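Side-chain contacts in nicotinate phosphoribosyltransferase (Vibrio cholerae, PDB 4HL7), which probably catalyses the ATP-dependent formation of nicotinate D-ribonucleotide from nicotinate and phosphoribosyl diphosphate, a step of NAD(+) biosynthesis: residues His31-Asp36 / Leu252-Thr257; Gly123-Thr128 / His232-Gly237; Gln166-Ile171 / Lys203-Gln208; Asn177-Thr182 / Leu327-Ala332. All coordinates share one frame; numbering follows the deposited sequence.

Contact 1 of 4, residues His31-Asp36 / Leu252-Thr257; sequences HHFYPD and LERWLT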
# COMPACT_ATOMS: atom_id res chain seq x y z
N HIS A 31 18.02 1.83 4.44
CA HIS A 31 19.09 1.86 5.49
C HIS A 31 20.42 1.42 4.88
O HIS A 31 21.47 2.03 5.12
CB HIS A 31 18.66 0.96 6.68
CG HIS A 31 19.73 0.61 7.64
ND1 HIS A 31 19.98 1.35 8.75
CD2 HIS A 31 20.57 -0.51 7.71
CE1 HIS A 31 20.97 0.76 9.46
NE2 HIS A 31 21.32 -0.37 8.83
N HIS A 32 20.36 0.38 4.07
CA HIS A 32 21.55 -0.22 3.50
C HIS A 32 22.15 0.63 2.42
O HIS A 32 23.38 0.90 2.44
CB HIS A 32 21.20 -1.62 2.96
CG HIS A 32 22.40 -2.38 2.49
ND1 HIS A 32 23.22 -3.05 3.35
CD2 HIS A 32 22.96 -2.51 1.22
CE1 HIS A 32 24.23 -3.60 2.65
NE2 HIS A 32 24.09 -3.24 1.35
N PHE A 33 21.35 1.10 1.46
CA PHE A 33 21.88 1.75 0.23
C PHE A 33 21.86 3.29 0.29
O PHE A 33 22.61 3.96 -0.44
CB PHE A 33 21.07 1.28 -1.02
CG PHE A 33 21.44 -0.11 -1.49
CD1 PHE A 33 22.75 -0.39 -1.85
CD2 PHE A 33 20.45 -1.11 -1.66
CE1 PHE A 33 23.10 -1.66 -2.30
CE2 PHE A 33 20.79 -2.38 -2.11
CZ PHE A 33 22.12 -2.65 -2.43
N TYR A 34 20.90 3.83 1.03
CA TYR A 34 20.52 5.26 0.90
C TYR A 34 20.32 5.92 2.27
O TYR A 34 19.37 6.65 2.49
CB TYR A 34 19.20 5.41 0.06
CG TYR A 34 19.31 4.74 -1.29
CD1 TYR A 34 18.37 3.78 -1.68
CD2 TYR A 34 20.31 5.11 -2.18
CE1 TYR A 34 18.51 3.09 -2.89
CE2 TYR A 34 20.49 4.45 -3.39
CZ TYR A 34 19.55 3.46 -3.74
OH TYR A 34 19.68 2.81 -4.95
N PRO A 35 21.27 5.71 3.16
CA PRO A 35 21.13 6.27 4.52
C PRO A 35 21.05 7.81 4.62
O PRO A 35 20.58 8.31 5.65
CB PRO A 35 22.42 5.76 5.21
CG PRO A 35 23.40 5.63 4.11
CD PRO A 35 22.57 5.03 2.97
N ASP A 36 21.57 8.54 3.63
CA ASP A 36 21.54 10.02 3.67
C ASP A 36 20.59 10.61 2.59
O ASP A 36 20.65 11.78 2.31
CB ASP A 36 22.93 10.60 3.48
CG ASP A 36 23.80 10.41 4.72
OD1 ASP A 36 23.38 10.85 5.82
OD2 ASP A 36 24.89 9.82 4.59
N LEU A 252 14.69 -2.47 -9.50
CA LEU A 252 14.50 -3.96 -9.48
C LEU A 252 15.77 -4.73 -9.01
O LEU A 252 15.67 -5.64 -8.17
CB LEU A 252 14.03 -4.53 -10.85
CG LEU A 252 12.63 -4.05 -11.36
CD1 LEU A 252 12.53 -4.30 -12.84
CD2 LEU A 252 11.57 -4.86 -10.58
N GLU A 253 16.92 -4.37 -9.55
CA GLU A 253 18.15 -5.03 -9.18
C GLU A 253 18.49 -4.83 -7.72
O GLU A 253 18.94 -5.75 -7.04
CB GLU A 253 19.29 -4.48 -10.10
CG GLU A 253 19.02 -4.91 -11.54
CD GLU A 253 20.03 -4.30 -12.48
OE1 GLU A 253 20.50 -3.21 -12.17
OE2 GLU A 253 20.33 -4.91 -13.51
N ARG A 254 18.31 -3.61 -7.22
CA ARG A 254 18.78 -3.29 -5.87
C ARG A 254 17.88 -3.91 -4.81
O ARG A 254 18.32 -4.14 -3.70
CB ARG A 254 18.84 -1.79 -5.68
CG ARG A 254 20.07 -1.25 -6.41
CD ARG A 254 20.71 -0.08 -5.71
NE ARG A 254 22.18 -0.20 -5.76
CZ ARG A 254 23.01 0.65 -5.17
NH1 ARG A 254 22.51 1.70 -4.53
NH2 ARG A 254 24.34 0.47 -5.25
N TRP A 255 16.61 -4.18 -5.12
CA TRP A 255 15.79 -4.92 -4.15
C TRP A 255 16.42 -6.28 -3.86
O TRP A 255 16.49 -6.74 -2.74
CB TRP A 255 14.35 -5.11 -4.68
CG TRP A 255 13.44 -5.72 -3.64
CD1 TRP A 255 13.04 -7.06 -3.48
CD2 TRP A 255 12.89 -5.02 -2.49
NE1 TRP A 255 12.23 -7.19 -2.33
CE2 TRP A 255 12.08 -5.98 -1.74
CE3 TRP A 255 12.95 -3.72 -2.04
CZ2 TRP A 255 11.40 -5.63 -0.58
CZ3 TRP A 255 12.23 -3.38 -0.88
CH2 TRP A 255 11.47 -4.31 -0.19
N LEU A 256 16.87 -6.95 -4.92
CA LEU A 256 17.51 -8.27 -4.81
C LEU A 256 18.85 -8.23 -4.04
O LEU A 256 19.18 -9.16 -3.34
CB LEU A 256 17.75 -8.83 -6.20
CG LEU A 256 16.43 -9.08 -6.98
CD1 LEU A 256 16.76 -9.62 -8.39
CD2 LEU A 256 15.32 -9.94 -6.29
N THR A 257 19.59 -7.13 -4.13
CA THR A 257 20.91 -7.05 -3.44
C THR A 257 20.79 -6.49 -2.02
O THR A 257 21.78 -6.45 -1.29
CB THR A 257 21.94 -6.29 -4.25
OG1 THR A 257 21.42 -5.05 -4.63
CG2 THR A 257 22.27 -7.09 -5.54
O HOH W 1 24.01 3.01 -2.58

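Contact 2 of 4, residues Gly123-Thr128 / His232-Gly237; sequences GSWRDT and HEWFMG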
# COMPACT_ATOMS: atom_id res chain seq x y z
N GLY A 123 12.07 14.47 5.59
CA GLY A 123 13.22 14.04 6.40
C GLY A 123 14.01 13.04 5.63
O GLY A 123 13.85 12.91 4.39
N SER A 124 14.87 12.29 6.32
CA SER A 124 15.52 11.18 5.61
C SER A 124 14.49 10.16 5.19
O SER A 124 13.47 9.94 5.86
CB SER A 124 16.62 10.50 6.45
OG SER A 124 16.10 9.73 7.49
N TRP A 125 14.76 9.50 4.10
CA TRP A 125 13.89 8.43 3.62
C TRP A 125 13.81 7.33 4.65
O TRP A 125 12.70 6.86 4.98
CB TRP A 125 14.45 7.95 2.28
CG TRP A 125 13.50 7.18 1.44
CD1 TRP A 125 12.11 6.99 1.61
CD2 TRP A 125 13.83 6.52 0.18
NE1 TRP A 125 11.60 6.24 0.53
CE2 TRP A 125 12.58 5.95 -0.35
CE3 TRP A 125 15.01 6.36 -0.54
CZ2 TRP A 125 12.56 5.22 -1.53
CZ3 TRP A 125 14.96 5.64 -1.77
CH2 TRP A 125 13.77 5.08 -2.23
N ARG A 126 14.95 6.95 5.26
CA ARG A 126 14.91 5.89 6.28
C ARG A 126 14.04 6.29 7.51
O ARG A 126 13.34 5.48 8.05
CB ARG A 126 16.32 5.57 6.74
CG ARG A 126 16.42 4.40 7.75
CD ARG A 126 17.64 4.62 8.65
NE ARG A 126 17.88 3.47 9.52
CZ ARG A 126 17.54 3.39 10.80
NH1 ARG A 126 17.01 4.42 11.45
NH2 ARG A 126 17.81 2.26 11.43
N ASP A 127 14.10 7.53 7.93
CA ASP A 127 13.43 7.95 9.14
C ASP A 127 11.96 8.34 8.96
O ASP A 127 11.22 8.47 9.98
CB ASP A 127 14.22 9.02 9.78
CG ASP A 127 15.62 8.48 10.26
OD1 ASP A 127 16.42 9.27 10.59
OD2 ASP A 127 15.85 7.24 10.21
N THR A 128 11.55 8.48 7.71
CA THR A 128 10.15 8.94 7.42
C THR A 128 9.31 7.86 6.73
O THR A 128 8.09 8.02 6.64
CB THR A 128 10.07 10.24 6.62
OG1 THR A 128 10.69 10.10 5.33
CG2 THR A 128 10.71 11.45 7.40
N HIS A 232 5.43 1.41 -4.99
CA HIS A 232 5.88 2.29 -6.10
C HIS A 232 6.99 3.26 -5.68
O HIS A 232 7.88 3.56 -6.46
CB HIS A 232 4.73 3.16 -6.61
CG HIS A 232 3.64 2.36 -7.22
ND1 HIS A 232 2.49 2.12 -6.59
CD2 HIS A 232 3.58 1.66 -8.44
CE1 HIS A 232 1.71 1.29 -7.36
NE2 HIS A 232 2.39 1.02 -8.49
N GLU A 233 6.97 3.71 -4.43
CA GLU A 233 7.98 4.71 -3.99
C GLU A 233 9.38 4.26 -4.12
O GLU A 233 10.23 5.08 -4.35
CB GLU A 233 7.73 5.19 -2.52
CG GLU A 233 8.06 4.18 -1.50
CD GLU A 233 7.97 4.73 -0.06
OE1 GLU A 233 8.83 5.59 0.35
OE2 GLU A 233 7.08 4.23 0.66
N TRP A 234 9.64 2.95 -4.05
CA TRP A 234 11.01 2.47 -4.25
C TRP A 234 11.45 2.77 -5.70
O TRP A 234 12.53 3.31 -5.99
CB TRP A 234 11.02 0.97 -3.95
CG TRP A 234 12.32 0.28 -4.22
CD1 TRP A 234 12.60 -0.67 -5.19
CD2 TRP A 234 13.56 0.44 -3.47
NE1 TRP A 234 13.91 -1.14 -5.07
CE2 TRP A 234 14.54 -0.48 -4.06
CE3 TRP A 234 13.95 1.23 -2.38
CZ2 TRP A 234 15.82 -0.60 -3.57
CZ3 TRP A 234 15.28 1.12 -1.89
CH2 TRP A 234 16.18 0.20 -2.45
N PHE A 235 10.54 2.50 -6.63
CA PHE A 235 10.88 2.76 -8.08
C PHE A 235 10.91 4.26 -8.39
O PHE A 235 11.76 4.77 -9.18
CB PHE A 235 9.82 2.06 -8.92
CG PHE A 235 9.83 0.57 -8.69
CD1 PHE A 235 9.04 -0.01 -7.71
CD2 PHE A 235 10.71 -0.23 -9.37
CE1 PHE A 235 9.13 -1.38 -7.46
CE2 PHE A 235 10.81 -1.61 -9.09
CZ PHE A 235 10.00 -2.17 -8.14
N MSE A 236 9.98 5.00 -7.76
CA MSE A 236 9.89 6.46 -8.02
C MSE A 236 11.13 7.13 -7.45
O MSE A 236 11.72 7.96 -8.10
CB MSE A 236 8.63 6.99 -7.26
CG MSE A 236 7.38 6.55 -8.03
SE MSE A 236 5.82 6.82 -6.81
CE MSE A 236 5.68 8.75 -7.11
N GLY A 237 11.54 6.75 -6.21
CA GLY A 237 12.75 7.38 -5.62
C GLY A 237 13.97 7.23 -6.54
O GLY A 237 14.81 8.11 -6.63

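Contact 3 of 4, residues Gln166-Ile171 / Lys203-Gln208; sequences QLKAEI and KQEIPQ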
# COMPACT_ATOMS: atom_id res chain seq x y z
N GLN A 166 -21.50 -15.84 0.98
CA GLN A 166 -21.71 -15.80 -0.47
C GLN A 166 -20.50 -16.19 -1.27
O GLN A 166 -20.59 -16.82 -2.35
CB GLN A 166 -22.28 -14.44 -0.93
CG GLN A 166 -23.66 -14.27 -0.36
CD GLN A 166 -24.29 -12.90 -0.57
OE1 GLN A 166 -24.90 -12.64 -1.60
NE2 GLN A 166 -24.20 -12.06 0.44
N LEU A 167 -19.34 -15.80 -0.77
CA LEU A 167 -18.06 -16.28 -1.32
C LEU A 167 -17.95 -17.82 -1.31
O LEU A 167 -17.64 -18.42 -2.34
CB LEU A 167 -16.90 -15.69 -0.50
CG LEU A 167 -15.47 -16.20 -0.80
CD1 LEU A 167 -14.97 -15.76 -2.19
CD2 LEU A 167 -14.46 -15.81 0.30
N LYS A 168 -18.13 -18.43 -0.13
CA LYS A 168 -18.08 -19.90 0.02
C LYS A 168 -19.07 -20.60 -0.97
O LYS A 168 -18.69 -21.59 -1.70
CB LYS A 168 -18.42 -20.31 1.46
CG LYS A 168 -17.25 -20.13 2.44
CD LYS A 168 -17.76 -20.41 3.88
CE LYS A 168 -16.68 -21.03 4.75
NZ LYS A 168 -16.89 -20.77 6.21
N ALA A 169 -20.27 -20.04 -1.04
CA ALA A 169 -21.34 -20.59 -1.85
C ALA A 169 -20.96 -20.58 -3.32
O ALA A 169 -21.15 -21.59 -4.03
CB ALA A 169 -22.65 -19.83 -1.61
N GLU A 170 -20.42 -19.46 -3.79
CA GLU A 170 -19.95 -19.33 -5.16
C GLU A 170 -18.72 -20.17 -5.47
O GLU A 170 -18.64 -20.74 -6.57
CB GLU A 170 -19.71 -17.85 -5.55
CG GLU A 170 -21.03 -17.12 -5.81
CD GLU A 170 -21.80 -17.71 -6.97
OE1 GLU A 170 -22.66 -18.59 -6.75
OE2 GLU A 170 -21.52 -17.33 -8.13
N ILE A 171 -17.82 -20.32 -4.50
CA ILE A 171 -16.65 -21.18 -4.65
C ILE A 171 -17.06 -22.64 -4.85
O ILE A 171 -16.56 -23.29 -5.77
CB ILE A 171 -15.65 -20.98 -3.50
CG1 ILE A 171 -14.83 -19.69 -3.80
CG2 ILE A 171 -14.63 -22.14 -3.39
CD1 ILE A 171 -13.94 -19.28 -2.60
N LYS A 203 -9.59 -15.61 9.82
CA LYS A 203 -8.84 -16.73 10.31
C LYS A 203 -9.77 -17.88 10.76
O LYS A 203 -9.50 -19.05 10.50
CB LYS A 203 -7.91 -16.30 11.43
CG LYS A 203 -7.37 -17.49 12.22
CD LYS A 203 -6.05 -17.21 12.90
CE LYS A 203 -5.48 -18.52 13.45
NZ LYS A 203 -4.53 -18.31 14.58
N GLN A 204 -10.87 -17.53 11.43
CA GLN A 204 -11.83 -18.52 11.88
C GLN A 204 -12.66 -19.15 10.74
O GLN A 204 -12.92 -20.35 10.76
CB GLN A 204 -12.69 -17.94 12.97
CG GLN A 204 -13.92 -18.79 13.29
CD GLN A 204 -15.02 -17.95 13.88
OE1 GLN A 204 -14.90 -17.47 15.01
NE2 GLN A 204 -16.10 -17.74 13.11
N GLU A 205 -13.03 -18.37 9.74
CA GLU A 205 -13.99 -18.79 8.73
C GLU A 205 -13.35 -19.38 7.48
O GLU A 205 -13.90 -20.35 6.91
CB GLU A 205 -14.91 -17.62 8.32
CG GLU A 205 -15.80 -17.15 9.42
CD GLU A 205 -16.81 -18.22 9.79
OE1 GLU A 205 -17.47 -18.80 8.87
OE2 GLU A 205 -16.97 -18.48 10.99
N ILE A 206 -12.23 -18.80 7.02
CA ILE A 206 -11.65 -19.22 5.71
C ILE A 206 -10.13 -19.38 5.81
O ILE A 206 -9.37 -18.97 4.92
CB ILE A 206 -12.02 -18.27 4.53
CG1 ILE A 206 -11.57 -16.85 4.80
CG2 ILE A 206 -13.53 -18.28 4.25
CD1 ILE A 206 -11.47 -16.04 3.51
N PRO A 207 -9.66 -20.03 6.89
CA PRO A 207 -8.19 -20.15 7.09
C PRO A 207 -7.47 -20.75 5.89
O PRO A 207 -6.29 -20.41 5.60
CB PRO A 207 -8.08 -21.09 8.29
CG PRO A 207 -9.37 -21.83 8.32
CD PRO A 207 -10.41 -20.79 7.91
N GLN A 208 -8.15 -21.63 5.18
CA GLN A 208 -7.54 -22.36 4.07
C GLN A 208 -7.29 -21.46 2.88
O GLN A 208 -6.55 -21.82 1.98
CB GLN A 208 -8.45 -23.52 3.63
CG GLN A 208 -9.76 -23.06 2.96
CD GLN A 208 -10.92 -22.87 3.93
OE1 GLN A 208 -10.74 -22.57 5.10
NE2 GLN A 208 -12.13 -23.01 3.41

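Contact 4 of 4, residues Asn177-Thr182 / Leu327-Ala332; sequences NNFSLT and LDFDQA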
# COMPACT_ATOMS: atom_id res chain seq x y z
N ASN A 177 -10.84 -23.59 -7.12
CA ASN A 177 -9.91 -24.16 -6.17
C ASN A 177 -8.66 -23.29 -5.96
O ASN A 177 -7.72 -23.70 -5.26
CB ASN A 177 -9.53 -25.59 -6.57
CG ASN A 177 -8.84 -25.65 -7.91
OD1 ASN A 177 -8.17 -24.70 -8.31
ND2 ASN A 177 -9.01 -26.76 -8.61
N ASN A 178 -8.69 -22.06 -6.51
CA ASN A 178 -7.51 -21.17 -6.50
C ASN A 178 -7.78 -19.79 -5.85
O ASN A 178 -7.01 -18.84 -6.06
CB ASN A 178 -6.84 -21.00 -7.90
CG ASN A 178 -7.76 -20.36 -8.97
OD1 ASN A 178 -8.99 -20.50 -8.90
ND2 ASN A 178 -7.18 -19.80 -9.99
N PHE A 179 -8.86 -19.70 -5.06
CA PHE A 179 -9.09 -18.43 -4.35
C PHE A 179 -8.04 -18.30 -3.21
O PHE A 179 -7.84 -19.25 -2.42
CB PHE A 179 -10.51 -18.35 -3.77
CG PHE A 179 -10.77 -17.09 -2.96
CD1 PHE A 179 -10.95 -15.83 -3.61
CD2 PHE A 179 -10.76 -17.13 -1.58
CE1 PHE A 179 -11.13 -14.67 -2.86
CE2 PHE A 179 -11.01 -15.98 -0.82
CZ PHE A 179 -11.16 -14.74 -1.47
N SER A 180 -7.37 -17.16 -3.15
CA SER A 180 -6.35 -16.88 -2.12
C SER A 180 -6.44 -15.39 -1.75
O SER A 180 -6.53 -14.54 -2.65
CB SER A 180 -4.98 -17.07 -2.75
OG SER A 180 -4.01 -16.77 -1.78
N LEU A 181 -6.41 -15.08 -0.45
CA LEU A 181 -6.70 -13.72 0.02
C LEU A 181 -5.48 -13.22 0.81
O LEU A 181 -4.96 -13.93 1.69
CB LEU A 181 -7.96 -13.75 0.93
CG LEU A 181 -8.47 -12.42 1.48
CD1 LEU A 181 -8.73 -11.44 0.34
CD2 LEU A 181 -9.77 -12.60 2.25
N THR A 182 -4.98 -12.04 0.46
CA THR A 182 -3.95 -11.40 1.27
C THR A 182 -4.57 -10.14 1.87
O THR A 182 -5.03 -9.23 1.14
CB THR A 182 -2.74 -11.01 0.44
OG1 THR A 182 -2.17 -12.19 -0.16
CG2 THR A 182 -1.67 -10.40 1.36
N LEU A 327 -10.36 -4.37 -5.23
CA LEU A 327 -11.16 -5.61 -5.43
C LEU A 327 -12.30 -5.78 -4.47
O LEU A 327 -12.26 -5.28 -3.36
CB LEU A 327 -10.23 -6.82 -5.25
CG LEU A 327 -9.25 -6.82 -6.45
CD1 LEU A 327 -8.07 -7.70 -6.12
CD2 LEU A 327 -9.90 -7.28 -7.78
N ASP A 328 -13.26 -6.60 -4.87
CA ASP A 328 -14.24 -7.20 -3.99
C ASP A 328 -14.26 -8.69 -4.36
O ASP A 328 -13.52 -9.13 -5.29
CB ASP A 328 -15.64 -6.58 -4.21
CG ASP A 328 -16.04 -6.53 -5.69
OD1 ASP A 328 -16.43 -5.40 -6.13
OD2 ASP A 328 -15.99 -7.61 -6.41
N PHE A 329 -15.08 -9.48 -3.67
CA PHE A 329 -14.93 -10.96 -3.83
C PHE A 329 -15.43 -11.40 -5.19
O PHE A 329 -14.90 -12.35 -5.78
CB PHE A 329 -15.69 -11.76 -2.75
CG PHE A 329 -15.07 -11.73 -1.36
CD1 PHE A 329 -13.69 -11.60 -1.17
CD2 PHE A 329 -15.88 -11.94 -0.24
CE1 PHE A 329 -13.15 -11.59 0.13
CE2 PHE A 329 -15.35 -11.98 1.07
CZ PHE A 329 -13.99 -11.80 1.26
N ASP A 330 -16.49 -10.74 -5.72
CA ASP A 330 -16.96 -11.14 -7.02
C ASP A 330 -15.96 -10.86 -8.14
O ASP A 330 -15.81 -11.64 -9.08
CB ASP A 330 -18.38 -10.58 -7.31
CG ASP A 330 -19.41 -11.23 -6.41
OD1 ASP A 330 -19.55 -12.48 -6.49
OD2 ASP A 330 -20.01 -10.54 -5.57
N GLN A 331 -15.27 -9.75 -8.05
CA GLN A 331 -14.14 -9.51 -8.97
C GLN A 331 -13.03 -10.61 -8.83
O GLN A 331 -12.45 -11.10 -9.82
CB GLN A 331 -13.54 -8.15 -8.67
CG GLN A 331 -14.32 -6.92 -9.15
CD GLN A 331 -13.53 -5.61 -8.85
OE1 GLN A 331 -12.44 -5.41 -9.37
NE2 GLN A 331 -14.07 -4.76 -7.99
N ALA A 332 -12.76 -11.00 -7.60
CA ALA A 332 -11.68 -11.94 -7.33
C ALA A 332 -12.06 -13.30 -7.94
O ALA A 332 -11.24 -13.91 -8.66
CB ALA A 332 -11.44 -12.05 -5.85

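Contact 1 of 4, residues His31-Asp36 / Leu252-Thr257
Phe33 and Arg254 bury most of this contact, the guanidinium of Arg254 lying flat on one face of the phenyl ring with the two planes 19° apart. The overlap is displaced toward the CD1-CE1 side of the ring: Arg254 CZ sits 3.5 Å from Phe33 CD1, an off-centre cation-pi contact. Squarely over the ring is the methylene before it, Arg254 CD, 4.1 Å from the centroid of the Phe33 ring in a CH-pi contact. Bends at chi2 and chi3 bring the arginine chain over the ring in this way. The edge of the His32 imidazole is turned to the opposite face, with CD2 over the ring centre, so the phenyl has a neighbour on each face.

Arg254 NH1 has two further partners. It donates to Tyr34 OH at 3.1 Å, the hydroxyl tilted 16° from the guanidinium plane, and to a water 2.8 Å from NH1 that in turn donates to Phe33 O. Tyr34 OH is also hydrogen-bonded to His238 NE2 of helix 232-241. Thr257 OG1 comes obliquely to within 3.3 Å of Phe33 CZ.

Stacking fixes the plane of the guanidinium while the bonds at NH1 fix its rotation within that plane. The contact thus ties the C-terminal end of helix 21-33 to helix 247-258 through one cation held by pi, hydroxyl and water partners together.

Contact 2 of 4, residues Gly123-Thr128 / His232-Gly237
Helix 232-241, whose first turn carries the predicted phosphohistidine site His232, packs here against the short helix 125-128 that follows strand 116-122 of the antiparallel sheet. Trp125 carries the contact. Its indole NE1 donates to Glu233 OE1 at 2.9 Å in an almost straight bond (174°), with the oxygen in the plane of the ring. Glu233 OE1 is met on the anti side, somewhat out of the carboxylate plane. Glu233 reaches out with CG set between its backbone N and carbonyl carbon (chi1 72°) and an extended chain beyond. Three partners grip the buried carboxylate: Trp125 and Tyr41 OH share OE1, while OE2 forms a salt bridge with Lys23.

The contact joins the N-terminal domain to the family's barrel-type domain, with residues of helix 21-33 and strand 38-46 packed around the indole. Its six-membered ring reaches helix 232-241 itself: Trp125 CH2 lies 3.9 Å from Trp234 CE3 and 4.2 Å from Gly237 CA. The two tryptophan rings meet obliquely, planes 31° apart. Gly237, with no side chain, lets the indole come close to the helix backbone.

Ser124 is the N-cap of helix 125-128, its OG accepting from Asp127 N at 3.0 Å, and Thr128 OG1 returns to Ser124 O at 2.8 Å. This first turn sets the backbone from which Trp125 projects. On the other helix, Trp234 NE1 donates to Ala251 O of helix 247-258, fixing the indole that Trp125 meets.

Contact 3 of 4, residues Gln166-Ile171 / Lys203-Gln208
Lys168 NZ reaches from helix 155-174 to the end of helix 192-205, where it meets Glu205 twice. The shorter approach is a hydrogen bond to the backbone oxygen, Lys168 NZ to Glu205 O at 3.1 Å, with the ammonium tilted 33° from the carbonyl plane. The second is a salt bridge, 3.4 Å between Lys168 NZ and Glu205 OE1. A bend at chi2 of Glu205 (-66°) turns its carboxylate so that OE1 faces the same ammonium as the backbone O; the lysine comes in across it at about a right angle.

Next to the charged pair the contact turns apolar. Lys168 CE touches the branch methyl Ile206 CG2 at 4.2 Å, so the last methylene of the lysine lies against the isoleucine. Further in, the ends of two buried side chains meet, Leu167 CD2 and Ile206 CD1 at 4.4 Å. Leu164, one turn earlier on helix 155-174, adds to the cover of Ile206 and Glu205, and Leu167 continues inward onto Leu333 of helix 329-339.

Ile206 is where the chain leaves the helical conformation, and Glu205 O belongs to the last helical residue. A lysine bound there places positive charge at the negative end of the helix dipole, probably a favourable electrostatic match, and joins the two helices at the partly exposed border of an apolar interior.

Contact 4 of 4, residues Asn177-Thr182 / Leu327-Ala332
Phe179 meets Phe329 in an offset edge-to-face pair: the edge of the Phe179 ring is directed toward the face of Phe329, with planes at 89° and centroids 5.9 Å apart. The leading atom is Phe179 CZ, 4.0 Å from Phe329 CD1. Next to it along the same ring edge, Phe179 CE1 touches the methyl Ala332 CB at 4.0 Å, near the plane of the phenyl. Leu181 adds a third approach, its CD2 lying 4.1 Å from Phe329 CE1 at the rim of that ring. With CG opposite its backbone N (chi1 177°), Phe179 extends across to helix 329-339.

A second shell sets these groups in place. Leu167 of helix 155-174 touches both phenyl rings, and Phe352 packs edge-to-face with Phe329. The start of the helix carrying Phe329 is capped by Asp328, whose OD2 accepts from Gln331 N at 2.8 Å; Gln331 NE2 donates to Asp328 OD1 at 3.1 Å from above the carboxylate plane.

Leu181 begins the parallel strand 181-183, flanked by strands 210-213 and 344-349, and helix 329-339 links strand 320-323 to 344-349. A strand and its preceding loop, packed against a helix connecting two neighbouring parallel strands, are characteristic of this family's alpha/beta barrel-type domain.

In the fold
The four contacts form two clusters. Contacts 1 and 2 have centres 11 Å apart and touch at several points, among them Trp234 CH2, 3.7 Å from Tyr34 CE1; both join the N-terminal part of the chain to consecutive helices of the barrel-type domain. Contacts 3 and 4, centred 10 Å apart, share an apolar core in which Leu167 CD2 meets Phe179 CE2 at 3.6 Å and Ile206 CD1 meets Leu181 CD2 at 4.0 Å. The clusters are remote: contacts 2 and 4 are centred about 30 Å apart, contacts 1 and 3 about 39 Å. His232, the predicted autophosphorylation site, adjoins Glu233 of contact 2 without touching residues 123-128; it is unmodified here and hydrogen-bonded to Asp269.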